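Fimbrial protein MyfA (Yersinia enterocolitica, PDB 5LND) builds Myf fimbriae as their major subunit, an Ig-like adhesive protein that assembles into a homopolymer and is part of a probable virulence factor. Local coordinates at residues T43-S46 with M51-A54; N64-S67 with H72-I75. All coordinates share one frame; numbering follows the deposited sequence.

Interaction 1: T43-S46 with M51-A54; sequences TGAS and MVSA
The flat group of this contact is the peptide joining Ala-45 to Ser-46, and methyl CG2 of Val-52 sits over one of its faces, 3.9 Å from the carbonyl carbon C of Ala-45 and 3.6 Å from its oxygen O. At that oxygen the peptide also accepts a hydrogen bond from NH1 of Arg-58, so O has a polar partner while the valine methyl makes van der Waals contact with one face of the peptide. The beta-branch suits the task: with CG1 anti to the backbone N of Val-52 (chi1 -177°), CG2 is directed over the peptide, and CB of Ala-45 meets this methyl at 4.0 Å, alongside. Alanine's single methyl is consistent with so close an approach of the turn to the strand.

No hydrogen bond crosses the contact. The turn closes on itself instead, N of Ser-46 donating to O of Thr-43 at 3.1 Å, and Gly-44 takes the positive phi (63°) that glycine tolerates easily. Ser-46, small and polar, is buried; its OG accepts from N of Thr-102 and is weakly bonded to O of Gln-50. Thr-43 and Val-52 both make backbone bonds to strand 97-108, at Thr-102 and Gln-100. The turn is therefore an excursion that interrupts strand 37-52, an irregular strand of the Ig-like beta sandwich.

Interaction 2: N64-S67 with H72-I75; sequences NELS and HWWI
The carbonyl oxygen O of Ser-67 takes one hydrogen bond and a C-H...O contact from strand 72-75. N of Trp-74 donates to it at 2.8 Å, from above the carbonyl plane rather than along a lone pair, with an N-H...O angle of 156°. CA of Trp-73 adds the C-H...O contact at 3.1 Å, and the indole of Trp-73 turns an edge to the same oxygen. In return N of Ser-67 donates to O of Trp-74, also at 2.8 Å, so Ser-67 and Trp-74 form an antiparallel hydrogen-bonded pair whose side chains share one face of the sheet. There CB of Ser-67 lies over the Trp-74 indole, 3.7 Å from the centroid of its five-membered ring, in a CH-pi contact; the small size of serine is consistent with so close an approach of the ring.

On the other side of the backbone the packing is apolar. Leucine suits this place because its forked end reaches two neighbours: CD1 of Leu-66 touches CB of Trp-73 at 3.6 Å, while CD2 meets CG2 of Ile-75 at 3.9 Å, the side chains crossing at about a right angle in both cases. Ile-75, with CG1 anti to its N (chi1 -165°), stretches its CD1 to 3.2 Å from O of Glu-65, a close approach.

Strands 67-69 and 72-75 make a short hairpin, in which NE1 of Trp-74 also makes a weak hydrogen bond to O of Trp-68. Strand 72-75 bonds on to strand 37-52 through Val-40 and Trp-38; Leu-66 packs on Phe-86 of strand 81-88, and Trp-73 meets Phe-86 and Trp-68 edge-to-face.

In the fold
The two contacts follow one another in the chain, interaction 1 closing before interaction 2 opens, and their centres lie 19 Å apart on opposite sides of the centre of the chain. They do not touch, the nearest atoms being about 6 Å apart. What joins them is one sheet: strand 37-52 carries 43-46 and the start of 51-54, and pairs with strand 72-75 of interaction 2. Phe-101 of strand 97-108 links them more directly, since it is touched by Ser-46 in the first and by Trp-73 in the second. One contact lies across an interruption within a strand; the other pins a small hairpin and reaches strand 81-88 of another sheet.

Interaction 1: T43-S46 with M51-A54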
loop_
_atom_site.group_PDB
_atom_site.type_symbol
_atom_site.label_atom_id
_atom_site.label_comp_id
_atom_site.label_asym_id
_atom_site.label_seq_id
_atom_site.Cartn_x
_atom_site.Cartn_y
_atom_site.Cartn_z
ATOM N N THR B 43 9.122 10.526 -9.129
ATOM C CA THR B 43 9.266 11.578 -8.134
ATOM C C THR B 43 8.230 11.446 -7.026
ATOM O O THR B 43 7.167 10.857 -7.228
ATOM C CB THR B 43 9.191 13.005 -8.760
ATOM O OG1 THR B 43 7.847 13.297 -9.158
ATOM C CG2 THR B 43 10.149 13.163 -9.966
ATOM N N GLY B 44 8.543 11.996 -5.858
ATOM C CA GLY B 44 7.597 12.015 -4.761
ATOM C C GLY B 44 7.199 10.653 -4.233
ATOM O O GLY B 44 8.049 9.825 -3.923
ATOM N N ALA B 45 5.891 10.441 -4.127
ATOM C CA ALA B 45 5.325 9.180 -3.692
ATOM C C ALA B 45 5.810 8.041 -4.583
ATOM O O ALA B 45 6.093 6.943 -4.113
ATOM C CB ALA B 45 3.818 9.267 -3.718
ATOM N N SER B 46 5.916 8.324 -5.873
ATOM C CA SER B 46 6.193 7.303 -6.864
ATOM C C SER B 46 7.644 6.838 -6.955
ATOM O O SER B 46 7.993 6.068 -7.853
ATOM C CB SER B 46 5.714 7.791 -8.221
ATOM O OG SER B 46 4.315 7.926 -8.225
ATOM N N MET B 51 3.035 3.430 -8.924
ATOM C CA MET B 51 1.855 4.280 -8.854
ATOM C C MET B 51 1.280 4.148 -7.438
ATOM O O MET B 51 1.335 3.073 -6.842
ATOM C CB MET B 51 0.851 3.936 -9.963
ATOM C CG MET B 51 0.113 2.632 -9.790
ATOM S SD MET B 51 -1.010 2.194 -11.143
ATOM C CE MET B 51 -1.659 3.765 -11.612
ATOM N N VAL B 52 0.777 5.246 -6.884
ATOM C CA VAL B 52 0.406 5.293 -5.471
ATOM C C VAL B 52 -1.005 5.857 -5.266
ATOM O O VAL B 52 -1.322 6.942 -5.759
ATOM C CB VAL B 52 1.422 6.143 -4.678
ATOM C CG1 VAL B 52 1.101 6.147 -3.199
ATOM C CG2 VAL B 52 2.809 5.618 -4.880
ATOM N N SER B 53 -1.851 5.127 -4.536
ATOM C CA SER B 53 -3.229 5.571 -4.295
ATOM C C SER B 53 -3.361 6.494 -3.080
ATOM O O SER B 53 -2.407 6.715 -2.348
ATOM C CB SER B 53 -4.175 4.387 -4.150
ATOM O OG SER B 53 -3.921 3.680 -2.962
ATOM N N ALA B 54 -4.558 7.028 -2.865
ATOM C CA ALA B 54 -4.773 8.021 -1.814
ATOM C C ALA B 54 -4.384 7.561 -0.424
ATOM O O ALA B 54 -3.926 8.380 0.365
ATOM C CB ALA B 54 -6.197 8.515 -1.813
#

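Interaction 2: N64-S67 with H72-I75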
loop_
_atom_site.group_PDB
_atom_site.type_symbol
_atom_site.label_atom_id
_atom_site.label_comp_id
_atom_site.label_asym_id
_atom_site.label_seq_id
_atom_site.Cartn_x
_atom_site.Cartn_y
_atom_site.Cartn_z
ATOM N N ASN B 64 8.166 -2.366 -21.328
ATOM C CA ASN B 64 8.983 -3.197 -22.194
ATOM C C ASN B 64 9.720 -2.353 -23.221
ATOM O O ASN B 64 10.415 -2.880 -24.085
ATOM C CB ASN B 64 8.121 -4.233 -22.918
ATOM C CG ASN B 64 7.567 -5.295 -21.986
ATOM O OD1 ASN B 64 8.218 -5.699 -21.023
ATOM N ND2 ASN B 64 6.352 -5.755 -22.272
ATOM N N GLU B 65 9.555 -1.040 -23.124
ATOM C CA GLU B 65 10.149 -0.119 -24.071
ATOM C C GLU B 65 11.350 0.620 -23.502
ATOM O O GLU B 65 12.143 1.164 -24.258
ATOM C CB GLU B 65 9.111 0.895 -24.556
ATOM C CG GLU B 65 7.902 0.285 -25.264
ATOM C CD GLU B 65 6.913 -0.320 -24.300
ATOM O OE1 GLU B 65 6.782 0.206 -23.182
ATOM O OE2 GLU B 65 6.286 -1.335 -24.647
ATOM N N LEU B 66 11.490 0.644 -22.180
ATOM C CA LEU B 66 12.580 1.389 -21.555
ATOM C C LEU B 66 13.457 0.514 -20.666
ATOM O O LEU B 66 13.009 -0.483 -20.109
ATOM C CB LEU B 66 12.046 2.573 -20.748
ATOM C CG LEU B 66 10.991 3.503 -21.349
ATOM C CD1 LEU B 66 10.568 4.487 -20.297
ATOM C CD2 LEU B 66 11.482 4.256 -22.546
ATOM N N SER B 67 14.720 0.896 -20.557
ATOM C CA SER B 67 15.645 0.215 -19.680
ATOM C C SER B 67 15.541 0.862 -18.320
ATOM O O SER B 67 14.917 1.902 -18.167
ATOM C CB SER B 67 17.066 0.314 -20.218
ATOM O OG SER B 67 17.227 -0.477 -21.368
ATOM N N HIS B 72 15.347 4.639 -12.070
ATOM C CA HIS B 72 14.614 5.334 -13.128
ATOM C C HIS B 72 14.702 4.595 -14.441
ATOM O O HIS B 72 15.519 3.692 -14.601
ATOM C CB HIS B 72 15.131 6.766 -13.298
ATOM C CG HIS B 72 16.521 6.851 -13.851
ATOM N ND1 HIS B 72 17.643 6.794 -13.054
ATOM C CD2 HIS B 72 16.970 6.990 -15.122
ATOM C CE1 HIS B 72 18.722 6.888 -13.811
ATOM N NE2 HIS B 72 18.342 7.006 -15.069
ATOM N N TRP B 73 13.846 4.973 -15.378
ATOM C CA TRP B 73 13.885 4.365 -16.692
ATOM C C TRP B 73 14.692 5.241 -17.625
ATOM O O TRP B 73 14.799 6.447 -17.422
ATOM C CB TRP B 73 12.484 4.144 -17.255
ATOM C CG TRP B 73 11.685 3.095 -16.538
ATOM C CD1 TRP B 73 11.729 1.748 -16.733
ATOM C CD2 TRP B 73 10.705 3.320 -15.517
ATOM N NE1 TRP B 73 10.838 1.122 -15.896
ATOM C CE2 TRP B 73 10.198 2.065 -15.137
ATOM C CE3 TRP B 73 10.211 4.464 -14.889
ATOM C CZ2 TRP B 73 9.214 1.923 -14.152
ATOM C CZ3 TRP B 73 9.241 4.322 -13.920
ATOM C CH2 TRP B 73 8.757 3.064 -13.556
ATOM N N TRP B 74 15.280 4.628 -18.640
ATOM C CA TRP B 74 16.054 5.372 -19.617
ATOM C C TRP B 74 16.067 4.611 -20.925
ATOM O O TRP B 74 15.767 3.421 -20.971
ATOM C CB TRP B 74 17.482 5.582 -19.127
ATOM C CG TRP B 74 18.263 4.319 -19.042
ATOM C CD1 TRP B 74 18.200 3.392 -18.057
ATOM C CD2 TRP B 74 19.247 3.849 -19.974
ATOM N NE1 TRP B 74 19.073 2.365 -18.316
ATOM C CE2 TRP B 74 19.731 2.625 -19.486
ATOM C CE3 TRP B 74 19.762 4.347 -21.170
ATOM C CZ2 TRP B 74 20.705 1.885 -20.158
ATOM C CZ3 TRP B 74 20.725 3.610 -21.836
ATOM C CH2 TRP B 74 21.191 2.397 -21.325
ATOM N N ILE B 75 16.418 5.310 -21.988
ATOM C CA ILE B 75 16.541 4.694 -23.287
ATOM C C ILE B 75 17.450 5.586 -24.118
ATOM O O ILE B 75 17.452 6.815 -23.952
ATOM C CB ILE B 75 15.152 4.511 -23.953
ATOM C CG1 ILE B 75 15.229 3.547 -25.137
ATOM C CG2 ILE B 75 14.570 5.844 -24.375
ATOM C CD1 ILE B 75 13.886 3.337 -25.827
#